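Local coordinates for major pilin protein fimA (Silicibacter pomeroyi, PDB 2IMH) that is of unknown function, belongs to the DUF1028 family and folds as a four-layered alpha-beta-beta-alpha sandwich, at residues T4-A9 with M41-G46; W31-D36 with S165-V170; T51-E56 with R84-M89; E55-H60 with D69-V74. One frame throughout, in Å; residues are numbered along the deposited sequence. Where two conformers were deposited one is given.

Contact 1 of 4, residues T4-A9 with M41-G46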
loop_
_atom_site.group_PDB
_atom_site.type_symbol
_atom_site.label_atom_id
_atom_site.label_comp_id
_atom_site.label_asym_id
_atom_site.label_seq_id
_atom_site.Cartn_x
_atom_site.Cartn_y
_atom_site.Cartn_z
ATOM N N THR A 4 -11.419 -2.312 7.432
ATOM C CA THR A 4 -10.067 -2.317 6.845
ATOM C C THR A 4 -10.113 -2.599 5.362
ATOM O O THR A 4 -10.736 -3.572 4.933
ATOM C CB THR A 4 -9.190 -3.435 7.460
ATOM O OG1 THR A 4 -9.101 -3.258 8.879
ATOM C CG2 THR A 4 -7.773 -3.435 6.845
ATOM N N PHE A 5 -9.444 -1.768 4.564
ATOM C CA PHE A 5 -9.251 -2.113 3.153
ATOM C C PHE A 5 -7.895 -1.634 2.687
ATOM O O PHE A 5 -7.386 -0.626 3.188
ATOM C CB PHE A 5 -10.383 -1.611 2.232
ATOM C CG PHE A 5 -10.817 -0.196 2.489
ATOM C CD1 PHE A 5 -10.047 0.894 2.047
ATOM C CD2 PHE A 5 -12.029 0.059 3.134
ATOM C CE1 PHE A 5 -10.484 2.206 2.255
ATOM C CE2 PHE A 5 -12.465 1.353 3.363
ATOM C CZ PHE A 5 -11.686 2.441 2.920
ATOM N N SER A 6 -7.289 -2.400 1.787
ATOM C CA SER A 6 -5.966 -2.053 1.239
ATOM C C SER A 6 -5.854 -2.439 -0.227
ATOM O O SER A 6 -6.536 -3.350 -0.706
ATOM C CB SER A 6 -4.847 -2.711 2.042
ATOM O OG SER A 6 -4.873 -4.126 1.935
ATOM N N ILE A 7 -4.999 -1.728 -0.945
ATOM C CA ILE A 7 -4.796 -2.030 -2.349
ATOM C C ILE A 7 -3.301 -2.017 -2.598
ATOM O O ILE A 7 -2.614 -1.155 -2.071
ATOM C CB ILE A 7 -5.514 -1.023 -3.277
ATOM C CG1 ILE A 7 -5.368 -1.445 -4.741
ATOM C CG2 ILE A 7 -5.082 0.437 -3.007
ATOM C CD1 ILE A 7 -6.439 -0.886 -5.622
ATOM N N LEU A 8 -2.818 -3.027 -3.317
ATOM C CA LEU A 8 -1.424 -3.077 -3.803
ATOM C C LEU A 8 -1.464 -2.985 -5.315
ATOM O O LEU A 8 -2.331 -3.583 -5.952
ATOM C CB LEU A 8 -0.730 -4.372 -3.393
ATOM C CG LEU A 8 -0.800 -4.755 -1.908
ATOM C CD1 LEU A 8 -0.197 -6.148 -1.657
ATOM C CD2 LEU A 8 -0.136 -3.679 -1.058
ATOM N N ALA A 9 -0.507 -2.273 -5.904
ATOM C CA ALA A 9 -0.492 -2.166 -7.359
ATOM C C ALA A 9 0.902 -1.927 -7.899
ATOM O O ALA A 9 1.764 -1.413 -7.195
ATOM C CB ALA A 9 -1.420 -1.034 -7.825
HETATM N N MSE A 41 5.275 -5.986 -3.084
HETATM C CA MSE A 41 4.511 -5.295 -2.038
HETATM C C MSE A 41 3.758 -6.303 -1.185
HETATM O O MSE A 41 3.380 -7.378 -1.668
HETATM C CB MSE A 41 3.469 -4.362 -2.672
HETATM C CG MSE A 41 4.027 -3.180 -3.451
HETATM SE SE MSE A 41 4.895 -1.808 -2.341
HETATM C CE MSE A 41 3.410 -1.457 -1.080
ATOM N N SER A 42 3.488 -5.929 0.065
ATOM C CA SER A 42 2.615 -6.756 0.896
ATOM C C SER A 42 1.674 -5.906 1.745
ATOM O O SER A 42 1.995 -4.771 2.097
ATOM C CB SER A 42 3.430 -7.688 1.794
ATOM O OG SER A 42 4.213 -6.970 2.720
ATOM N N ALA A 43 0.510 -6.479 2.056
ATOM C CA ALA A 43 -0.461 -5.837 2.943
ATOM C C ALA A 43 -0.807 -6.892 3.967
ATOM O O ALA A 43 -1.406 -7.904 3.609
ATOM C CB ALA A 43 -1.725 -5.420 2.149
ATOM N N SER A 44 -0.407 -6.679 5.220
ATOM C CA SER A 44 -0.660 -7.679 6.262
ATOM C C SER A 44 -1.631 -7.070 7.266
ATOM O O SER A 44 -1.337 -6.038 7.869
ATOM C CB SER A 44 0.657 -8.099 6.918
ATOM O OG SER A 44 0.443 -9.025 7.989
ATOM N N GLN A 45 -2.791 -7.705 7.434
ATOM C CA GLN A 45 -3.892 -7.067 8.166
ATOM C C GLN A 45 -4.764 -8.135 8.825
ATOM O O GLN A 45 -4.304 -9.273 9.044
ATOM C CB GLN A 45 -4.712 -6.177 7.208
ATOM C CG GLN A 45 -5.251 -6.911 5.990
ATOM C CD GLN A 45 -5.558 -5.987 4.809
ATOM O OE1 GLN A 45 -4.756 -5.112 4.480
ATOM N NE2 GLN A 45 -6.716 -6.194 4.161
ATOM N N GLY A 46 -6.007 -7.768 9.125
ATOM C CA GLY A 46 -6.960 -8.713 9.734
ATOM C C GLY A 46 -7.156 -8.478 11.221
ATOM O O GLY A 46 -6.688 -7.472 11.778
HETATM O O HOH W 1 -7.151 -5.279 9.659
#
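Gln45 reaches across from strand 41-45 to meet Thr4 and Ser6 on strand 4-9. Its CB starts 4.1 Å from Thr4 CG2, and CG stands between the backbone N and the carbonyl carbon (chi1 56°), which sends the chain out toward the opposing strand. CD then passes 3.9 Å from Thr4 CG2, the two side chains sliding by each other in opposite directions. At the tip OE1 accepts a 2.7 Å hydrogen bond from Ser6 OG, with a C=O...donor angle of 119° and the donor somewhat tilted from the carbonyl plane, while NE2 donates to Gln85 OE1. A leucine in its place would probably leave Ser6 OG without this acceptor and Gln85 OE1 short of one donor. The two strands belong to different sheets, stacked face to face and nearly antiparallel at 167° in the middle of an alpha-beta-beta-alpha sandwich. Further along, the packing turns apolar: Leu8 CD2 sits 4.0 Å from Ala43 CB and equally far from Met41 CB, while its CD1 lies over the backbone at Ser42. Beside Gln45, one water donates to Thr4 OG1 and accepts from Gly46 N at 2.8 Å; Thr4 OG1 also bonds to Ser2 O.

Contact 2 of 4, residues W31-D36 with S165-V170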
loop_
_atom_site.group_PDB
_atom_site.type_symbol
_atom_site.label_atom_id
_atom_site.label_comp_id
_atom_site.label_asym_id
_atom_site.label_seq_id
_atom_site.Cartn_x
_atom_site.Cartn_y
_atom_site.Cartn_z
ATOM N N TRP A 31 1.040 -0.752 10.459
ATOM C CA TRP A 31 0.624 -2.145 10.607
ATOM C C TRP A 31 0.716 -2.892 9.294
ATOM O O TRP A 31 1.221 -4.024 9.237
ATOM C CB TRP A 31 -0.806 -2.241 11.147
ATOM C CG TRP A 31 -0.899 -1.954 12.636
ATOM C CD1 TRP A 31 -1.454 -0.854 13.230
ATOM C CD2 TRP A 31 -0.429 -2.792 13.697
ATOM N NE1 TRP A 31 -1.350 -0.956 14.615
ATOM C CE2 TRP A 31 -0.721 -2.132 14.918
ATOM C CE3 TRP A 31 0.202 -4.047 13.738
ATOM C CZ2 TRP A 31 -0.391 -2.682 16.177
ATOM C CZ3 TRP A 31 0.543 -4.591 14.992
ATOM C CH2 TRP A 31 0.245 -3.907 16.191
ATOM N N VAL A 32 0.223 -2.256 8.233
ATOM C CA VAL A 32 -0.229 -3.004 7.060
ATOM C C VAL A 32 0.731 -3.011 5.877
ATOM O O VAL A 32 0.958 -4.068 5.267
ATOM C CB VAL A 32 -1.598 -2.495 6.579
ATOM C CG1 VAL A 32 -1.977 -3.170 5.279
ATOM C CG2 VAL A 32 -2.659 -2.771 7.644
ATOM N N LEU A 33 1.304 -1.849 5.561
ATOM C CA LEU A 33 1.932 -1.704 4.250
ATOM C C LEU A 33 3.433 -1.851 4.315
ATOM O O LEU A 33 4.078 -1.148 5.078
ATOM C CB LEU A 33 1.578 -0.351 3.628
ATOM C CG LEU A 33 0.127 -0.105 3.197
ATOM C CD1 LEU A 33 -0.029 1.377 2.792
ATOM C CD2 LEU A 33 -0.319 -1.045 2.052
ATOM N N ARG A 34 3.965 -2.766 3.496
ATOM C CA ARG A 34 5.415 -2.959 3.333
ATOM C C ARG A 34 5.762 -3.196 1.868
ATOM O O ARG A 34 4.920 -3.635 1.089
ATOM C CB ARG A 34 5.913 -4.137 4.171
ATOM C CG ARG A 34 5.853 -3.906 5.658
ATOM C CD ARG A 34 5.969 -5.204 6.432
ATOM N NE ARG A 34 5.636 -4.914 7.822
ATOM C CZ ARG A 34 4.396 -4.851 8.303
ATOM N NH1 ARG A 34 3.342 -5.145 7.526
ATOM N NH2 ARG A 34 4.223 -4.539 9.591
ATOM N N GLY A 35 7.020 -2.947 1.513
ATOM C CA GLY A 35 7.444 -3.114 0.139
ATOM C C GLY A 35 8.941 -3.036 -0.028
ATOM O O GLY A 35 9.648 -2.516 0.836
ATOM N N ASP A 36 9.422 -3.603 -1.127
ATOM C CA ASP A 36 10.850 -3.558 -1.439
ATOM C C ASP A 36 11.005 -3.747 -2.938
ATOM O O ASP A 36 10.410 -4.662 -3.532
ATOM C CB ASP A 36 11.604 -4.656 -0.676
ATOM C CG ASP A 36 13.113 -4.443 -0.667
ATOM O OD1 ASP A 36 13.685 -4.012 -1.695
ATOM O OD2 ASP A 36 13.735 -4.727 0.390
ATOM N N SER A 165 -7.481 6.158 10.234
ATOM C CA SER A 165 -6.115 6.280 9.667
ATOM C C SER A 165 -6.056 5.879 8.199
ATOM O O SER A 165 -6.879 5.092 7.712
ATOM C CB SER A 165 -5.105 5.488 10.499
ATOM O OG SER A 165 -5.307 4.073 10.391
ATOM N N ALA A 166 -5.083 6.429 7.489
ATOM C CA ALA A 166 -4.887 6.121 6.077
ATOM C C ALA A 166 -3.404 6.247 5.784
ATOM O O ALA A 166 -2.684 6.974 6.483
ATOM C CB ALA A 166 -5.684 7.094 5.189
ATOM N N ALA A 167 -2.937 5.524 4.765
ATOM C CA ALA A 167 -1.541 5.604 4.366
ATOM C C ALA A 167 -1.331 5.219 2.913
ATOM O O ALA A 167 -2.167 4.534 2.301
ATOM C CB ALA A 167 -0.690 4.716 5.244
HETATM N N MSE A 168 -0.170 5.622 2.406
HETATM C CA MSE A 168 0.274 5.233 1.076
HETATM C C MSE A 168 1.763 4.962 1.138
HETATM O O MSE A 168 2.482 5.559 1.950
HETATM C CB MSE A 168 -0.000 6.340 0.050
HETATM C CG MSE A 168 0.158 5.904 -1.406
HETATM SE SE MSE A 168 -0.704 7.142 -2.660
HETATM C CE MSE A 168 -2.511 6.879 -2.000
ATOM N N LEU A 169 2.215 4.051 0.283
ATOM C CA LEU A 169 3.624 3.737 0.193
ATOM C C LEU A 169 3.912 3.508 -1.279
ATOM O O LEU A 169 3.276 2.639 -1.895
ATOM C CB LEU A 169 3.942 2.475 1.001
ATOM C CG LEU A 169 5.387 1.978 0.884
ATOM C CD1 LEU A 169 6.313 3.021 1.523
ATOM C CD2 LEU A 169 5.596 0.591 1.515
ATOM N N VAL A 170 4.856 4.264 -1.836
ATOM C CA VAL A 170 5.220 4.096 -3.247
ATOM C C VAL A 170 6.731 4.094 -3.399
ATOM O O VAL A 170 7.423 4.952 -2.840
ATOM C CB VAL A 170 4.590 5.178 -4.158
ATOM C CG1 VAL A 170 5.095 5.032 -5.631
ATOM C CG2 VAL A 170 3.046 5.107 -4.092
#
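Leu33 and Leu169 project into the space between two strands of separate sheets in the sandwich; the axes of the two short strand segments run almost parallel and approach to 7.7 Å. Strand 33-36 is the outermost strand of the four-stranded sheet, whereas strand 165-170 has a neighbour on each side in the six-stranded one. The close part of the contact is a reciprocal insertion. Leu33 CD1 comes down on the opposing backbone, 3.8 Å from Ala167 O and 4.2 Å from Ala167 CB. In return Leu169, with CG anti to its backbone N (chi1 175°), lifts CD2 against the peptide link joining Arg34 and Gly35, 3.8 Å from Arg34 C. Gly35 has no side chain in this spot; a beta carbon would come to about 3.7 Å from Leu169 CD2.

The other face of strand 33-36 is polar and only partly exposed. The side chain of Arg34 leaves on this face, away from Leu169, and curls toward the preceding helix, where NH1 (2.9 Å) and NH2 (3.1 Å) both grip Trp31 O. The two donors approach from the same face of that carbonyl, above its plane, and both bonds are bent. The arginine chain also leans on Thr51, Glu55 and Leu58 of helix 51-62, and at the strand's end Asp36 forms a salt bridge with Arg62. Between the strands themselves no hydrogen bond forms. The pairing across the gap is one of van der Waals contact, leucine methyls against backbone and an alanine, and so probably depends on fit more than on directional bonds.

Contact 3 of 4, residues T51-E56 with R84-M89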
loop_
_atom_site.group_PDB
_atom_site.type_symbol
_atom_site.label_atom_id
_atom_site.label_comp_id
_atom_site.label_asym_id
_atom_site.label_seq_id
_atom_site.Cartn_x
_atom_site.Cartn_y
_atom_site.Cartn_z
ATOM N N THR A 51 2.853 -8.631 11.938
ATOM C CA THR A 51 3.937 -7.892 11.273
ATOM C C THR A 51 4.896 -8.868 10.576
ATOM O O THR A 51 5.411 -8.594 9.489
ATOM C CB THR A 51 4.720 -7.024 12.264
ATOM O OG1 THR A 51 5.207 -7.842 13.331
ATOM C CG2 THR A 51 3.814 -5.931 12.835
ATOM N N PHE A 52 5.105 -10.034 11.181
ATOM C CA PHE A 52 5.965 -11.056 10.582
ATOM C C PHE A 52 5.521 -11.464 9.190
ATOM O O PHE A 52 6.347 -11.562 8.271
ATOM C CB PHE A 52 6.057 -12.249 11.521
ATOM C CG PHE A 52 6.454 -11.840 12.910
ATOM C CD1 PHE A 52 7.776 -11.516 13.191
ATOM C CD2 PHE A 52 5.485 -11.678 13.904
ATOM C CE1 PHE A 52 8.154 -11.097 14.473
ATOM C CE2 PHE A 52 5.851 -11.242 15.188
ATOM C CZ PHE A 52 7.183 -10.962 15.471
ATOM N N TRP A 53 4.224 -11.707 9.031
ATOM C CA TRP A 53 3.704 -12.119 7.738
ATOM C C TRP A 53 4.099 -11.114 6.672
ATOM O O TRP A 53 4.476 -11.493 5.568
ATOM C CB TRP A 53 2.196 -12.168 7.812
ATOM C CG TRP A 53 1.642 -13.463 8.350
ATOM C CD1 TRP A 53 2.299 -14.420 9.068
ATOM C CD2 TRP A 53 0.288 -13.882 8.256
ATOM N NE1 TRP A 53 1.430 -15.452 9.389
ATOM C CE2 TRP A 53 0.187 -15.137 8.905
ATOM C CE3 TRP A 53 -0.859 -13.325 7.669
ATOM C CZ2 TRP A 53 -1.022 -15.842 8.986
ATOM C CZ3 TRP A 53 -2.060 -14.035 7.739
ATOM C CH2 TRP A 53 -2.122 -15.290 8.391
ATOM N N GLY A 54 3.986 -9.829 7.007
ATOM C CA GLY A 54 4.224 -8.766 6.008
ATOM C C GLY A 54 5.664 -8.753 5.529
ATOM O O GLY A 54 5.935 -8.507 4.354
ATOM N N GLU A 55 6.587 -8.976 6.451
ATOM C CA GLU A 55 8.012 -8.997 6.121
ATOM C C GLU A 55 8.399 -10.313 5.442
ATOM O O GLU A 55 9.082 -10.327 4.421
ATOM C CB GLU A 55 8.847 -8.815 7.398
ATOM C CG GLU A 55 8.641 -7.471 8.096
ATOM C CD GLU A 55 9.470 -7.307 9.379
ATOM O OE1 GLU A 55 10.033 -8.309 9.880
ATOM O OE2 GLU A 55 9.555 -6.159 9.884
ATOM N N GLU A 56 7.984 -11.434 6.031
ATOM C CA GLU A 56 8.383 -12.738 5.524
ATOM C C GLU A 56 7.889 -13.020 4.113
ATOM O O GLU A 56 8.622 -13.603 3.299
ATOM C CB GLU A 56 7.952 -13.836 6.502
ATOM C CG GLU A 56 8.755 -13.719 7.780
ATOM C CD GLU A 56 8.401 -14.766 8.826
ATOM O OE1 GLU A 56 7.733 -15.763 8.473
ATOM O OE2 GLU A 56 8.817 -14.581 9.997
ATOM N N ARG A 84 -6.148 -13.668 10.668
ATOM C CA ARG A 84 -5.430 -12.622 9.922
ATOM C C ARG A 84 -5.584 -12.773 8.419
ATOM O O ARG A 84 -6.219 -13.723 7.940
ATOM C CB ARG A 84 -3.959 -12.490 10.364
ATOM C CG ARG A 84 -3.419 -13.648 11.228
ATOM C CD ARG A 84 -1.953 -13.455 11.595
ATOM N NE ARG A 84 -1.480 -14.516 12.493
ATOM C CZ ARG A 84 -1.753 -14.565 13.798
ATOM N NH1 ARG A 84 -2.478 -13.606 14.378
ATOM N NH2 ARG A 84 -1.292 -15.569 14.523
ATOM N N GLN A 85 -5.021 -11.817 7.682
ATOM C CA GLN A 85 -5.294 -11.671 6.268
ATOM C C GLN A 85 -4.019 -11.107 5.628
ATOM O O GLN A 85 -3.376 -10.241 6.213
ATOM C CB GLN A 85 -6.457 -10.698 6.067
ATOM C CG GLN A 85 -6.825 -10.453 4.614
ATOM C CD GLN A 85 -8.076 -9.605 4.460
ATOM O OE1 GLN A 85 -8.229 -8.569 5.106
ATOM N NE2 GLN A 85 -8.974 -10.041 3.575
ATOM N N LEU A 86 -3.656 -11.625 4.463
ATOM C CA LEU A 86 -2.389 -11.272 3.828
ATOM C C LEU A 86 -2.539 -11.172 2.320
ATOM O O LEU A 86 -3.190 -12.009 1.689
ATOM C CB LEU A 86 -1.325 -12.340 4.154
ATOM C CG LEU A 86 0.091 -12.081 3.602
ATOM C CD1 LEU A 86 0.677 -10.809 4.226
ATOM C CD2 LEU A 86 1.016 -13.281 3.843
ATOM N N ALA A 87 -1.937 -10.141 1.742
ATOM C CA ALA A 87 -1.946 -9.991 0.297
ATOM C C ALA A 87 -0.530 -9.638 -0.113
ATOM O O ALA A 87 0.196 -8.952 0.622
ATOM C CB ALA A 87 -2.892 -8.891 -0.122
ATOM N N ALA A 88 -0.114 -10.130 -1.265
ATOM C CA ALA A 88 1.254 -9.881 -1.716
ATOM C C ALA A 88 1.263 -9.788 -3.215
ATOM O O ALA A 88 0.515 -10.502 -3.887
ATOM C CB ALA A 88 2.188 -11.005 -1.278
HETATM N N MSE A 89 2.144 -8.946 -3.746
HETATM C CA MSE A 89 2.210 -8.750 -5.182
HETATM C C MSE A 89 3.673 -8.700 -5.589
HETATM O O MSE A 89 4.473 -8.092 -4.891
HETATM C CB MSE A 89 1.522 -7.421 -5.567
HETATM C CG MSE A 89 1.541 -7.135 -7.052
HETATM SE SE MSE A 89 1.370 -5.215 -7.415
HETATM C CE MSE A 89 3.137 -4.641 -6.809
#
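Helix 51-56 runs alongside strand 85-89 with the axes 9.2 Å apart and the directions only 16° from parallel, which brings Trp53 opposite Leu86. The indole of Trp53 carries most of the contact. Arg84 crosses it at about a right angle, its chain drawn out straight from CG to NE (chi3 176°) so that successive methylenes lie against the ring. Arg84 CG is 3.5 Å from Trp53 CH2. Arg84 CD stands 3.6 Å from the centroid of the six-membered ring of Trp53, near its normal, in a CH-pi contact. The guanidinium lies beyond, turned 77° from the indole plane, with Trp53 CZ2 near its edge; any cation-pi attraction is long and weak. Its polar atoms are engaged elsewhere, NE in a salt bridge with Asp78 and NH1 with Ala48 O. This is the seam between the outer helical layer of the alpha-beta-beta-alpha sandwich and its four-stranded sheet, in which the Gln85 backbone bonds to that of Gln45. An alanine at Trp53 would probably open a gap beside Leu86 and leave the methylenes of Arg84 without the flat surface they rest on. Leu86 meets the indole with its CB, 3.7 Å from Trp53 CE3, while its CD1 reaches past the ring to Trp53 CB at 4.1 Å. Val74 and Thr75 of helix 67-76 add to the surroundings of the same tryptophan.

Contact 4 of 4, residues E55-H60 with D69-V74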
loop_
_atom_site.group_PDB
_atom_site.type_symbol
_atom_site.label_atom_id
_atom_site.label_comp_id
_atom_site.label_asym_id
_atom_site.label_seq_id
_atom_site.Cartn_x
_atom_site.Cartn_y
_atom_site.Cartn_z
ATOM N N GLU A 55 6.587 -8.976 6.451
ATOM C CA GLU A 55 8.012 -8.997 6.121
ATOM C C GLU A 55 8.399 -10.313 5.442
ATOM O O GLU A 55 9.082 -10.327 4.421
ATOM C CB GLU A 55 8.847 -8.815 7.398
ATOM C CG GLU A 55 8.641 -7.471 8.096
ATOM C CD GLU A 55 9.470 -7.307 9.379
ATOM O OE1 GLU A 55 10.033 -8.309 9.880
ATOM O OE2 GLU A 55 9.555 -6.159 9.884
ATOM N N GLU A 56 7.984 -11.434 6.031
ATOM C CA GLU A 56 8.383 -12.738 5.524
ATOM C C GLU A 56 7.889 -13.020 4.113
ATOM O O GLU A 56 8.622 -13.603 3.299
ATOM C CB GLU A 56 7.952 -13.836 6.502
ATOM C CG GLU A 56 8.755 -13.719 7.780
ATOM C CD GLU A 56 8.401 -14.766 8.826
ATOM O OE1 GLU A 56 7.733 -15.763 8.473
ATOM O OE2 GLU A 56 8.817 -14.581 9.997
ATOM N N VAL A 57 6.666 -12.611 3.796
ATOM C CA VAL A 57 6.151 -12.853 2.432
ATOM C C VAL A 57 7.012 -12.172 1.368
ATOM O O VAL A 57 7.194 -12.725 0.278
ATOM C CB VAL A 57 4.645 -12.493 2.305
ATOM C CG1 VAL A 57 4.429 -11.001 2.153
ATOM C CG2 VAL A 57 3.986 -13.257 1.173
ATOM N N LEU A 58 7.555 -10.996 1.690
ATOM C CA LEU A 58 8.472 -10.303 0.765
ATOM C C LEU A 58 9.765 -11.117 0.551
ATOM O O LEU A 58 10.274 -11.228 -0.570
ATOM C CB LEU A 58 8.801 -8.904 1.277
ATOM C CG LEU A 58 7.621 -7.921 1.279
ATOM C CD1 LEU A 58 8.046 -6.581 1.870
ATOM C CD2 LEU A 58 7.025 -7.701 -0.118
ATOM N N GLN A 59 10.283 -11.707 1.621
ATOM C CA GLN A 59 11.451 -12.576 1.488
ATOM C C GLN A 59 11.179 -13.766 0.572
ATOM O O GLN A 59 12.023 -14.121 -0.251
ATOM C CB GLN A 59 11.940 -13.042 2.860
ATOM C CG GLN A 59 13.289 -13.764 2.781
ATOM C CD GLN A 59 14.390 -12.908 2.175
ATOM O OE1 GLN A 59 14.560 -11.731 2.528
ATOM N NE2 GLN A 59 15.161 -13.499 1.270
ATOM N N HIS A 60 9.995 -14.373 0.684
ATOM C CA HIS A 60 9.678 -15.488 -0.209
ATOM C C HIS A 60 9.638 -15.053 -1.671
ATOM O O HIS A 60 10.057 -15.802 -2.545
ATOM C CB HIS A 60 8.386 -16.186 0.189
ATOM C CG HIS A 60 8.505 -16.969 1.459
ATOM N ND1 HIS A 60 8.962 -18.270 1.489
ATOM C CD2 HIS A 60 8.263 -16.626 2.746
ATOM C CE1 HIS A 60 8.972 -18.700 2.741
ATOM N NE2 HIS A 60 8.550 -17.724 3.523
ATOM N N ASP A 69 2.207 -19.072 -3.742
ATOM C CA ASP A 69 3.056 -19.920 -2.900
ATOM C C ASP A 69 3.697 -19.185 -1.727
ATOM O O ASP A 69 3.767 -19.718 -0.619
ATOM C CB ASP A 69 4.123 -20.592 -3.754
ATOM C CG ASP A 69 3.523 -21.546 -4.765
ATOM O OD1 ASP A 69 2.466 -22.166 -4.461
ATOM O OD2 ASP A 69 4.092 -21.667 -5.857
ATOM N N ALA A 70 4.168 -17.966 -1.969
ATOM C CA ALA A 70 4.703 -17.121 -0.903
ATOM C C ALA A 70 3.657 -16.917 0.214
ATOM O O ALA A 70 3.947 -17.099 1.398
ATOM C CB ALA A 70 5.132 -15.782 -1.486
ATOM N N VAL A 71 2.441 -16.548 -0.169
ATOM C CA VAL A 71 1.377 -16.333 0.806
ATOM C C VAL A 71 1.052 -17.654 1.516
ATOM O O VAL A 71 0.924 -17.690 2.742
ATOM C CB VAL A 71 0.124 -15.708 0.148
ATOM C CG1 VAL A 71 -1.032 -15.678 1.123
ATOM C CG2 VAL A 71 0.449 -14.282 -0.344
ATOM N N ASN A 72 0.940 -18.736 0.749
ATOM C CA ASN A 72 0.617 -20.028 1.357
ATOM C C ASN A 72 1.704 -20.515 2.322
ATOM O O ASN A 72 1.373 -21.025 3.395
ATOM C CB ASN A 72 0.251 -21.071 0.285
ATOM C CG ASN A 72 -1.085 -20.774 -0.404
ATOM O OD1 ASN A 72 -1.851 -19.904 0.023
ATOM N ND2 ASN A 72 -1.368 -21.498 -1.489
ATOM N N HIS A 73 2.982 -20.340 1.968
ATOM C CA HIS A 73 4.123 -20.719 2.826
ATOM C C HIS A 73 4.085 -19.999 4.166
ATOM O O HIS A 73 4.346 -20.579 5.226
ATOM C CB HIS A 73 5.464 -20.347 2.173
ATOM C CG HIS A 73 5.773 -21.083 0.905
ATOM N ND1 HIS A 73 6.595 -20.557 -0.071
ATOM C CD2 HIS A 73 5.379 -22.297 0.453
ATOM C CE1 HIS A 73 6.696 -21.418 -1.067
ATOM N NE2 HIS A 73 5.969 -22.481 -0.775
ATOM N N VAL A 74 3.813 -18.705 4.102
ATOM C CA VAL A 74 3.802 -17.885 5.293
ATOM C C VAL A 74 2.613 -18.229 6.188
ATOM O O VAL A 74 2.778 -18.401 7.393
ATOM C CB VAL A 74 3.800 -16.393 4.911
ATOM C CG1 VAL A 74 3.474 -15.527 6.104
ATOM C CG2 VAL A 74 5.135 -16.042 4.322
#
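His60 lays one side of its ring against helix 67-76, where it meets His73 and Val74. In the conformer described, one of two for His73, its CB lies over one face of the His60 ring, 4.2 Å from the centroid, a CH-pi contact to be read with caution. The two imidazoles are set obliquely, their planes 49° apart. Val74 CG2 approaches the His60 ring at CD2, 3.6 Å away, crossing it at a slant. The same methyl also packs 3.8 Å from Val57 N and near Glu56 CB, filling the corner one turn back along helix 55-60. At the base of the imidazole, His60 CB rests on Ala70 CB at 3.7 Å, and the small alanine lets the backbones approach until the CA atoms of these two residues are 5.3 Å apart. On the sheet side of Ala70, Val57 turns CG2 away from its own amide, toward Ala70 CB (3.8 Å) and Val71 CG2 (4.0 Å). The two segments cross at 134°, so the consecutive helices, joined by a short connection, form a widely splayed helical hairpin. Its histidine side faces outward, with Ser65 of the connection touching His60, Ala70 and His73. On the inner side Val57, Val71 and Val74 lie on Leu86 and Ala88 of strand 85-90, and Val57 also meets Ser42 of strand 40-45.

Contacts 1 and 2 join the two sheets near the centre of the chain; contacts 3 and 4 belong to the helical layer outside the four-stranded sheet. Contact 1 is buried and carries a polar bond across the interface, whereas contact 2, at an edge strand and partly exposed, has no hydrogen bond and rests on leucine methyls against backbone. Strands 33-36, 40-45 and 85-90 lie side by side, which ties contacts 1, 2 and 3 to one sheet. Contacts 3 and 4 share helix 51-62. Contact 3 is mostly buried, an arginine chain on a tryptophan face, but contact 4, centred about 17 Å from the chain centre, grades from valines inside to histidines at the surface.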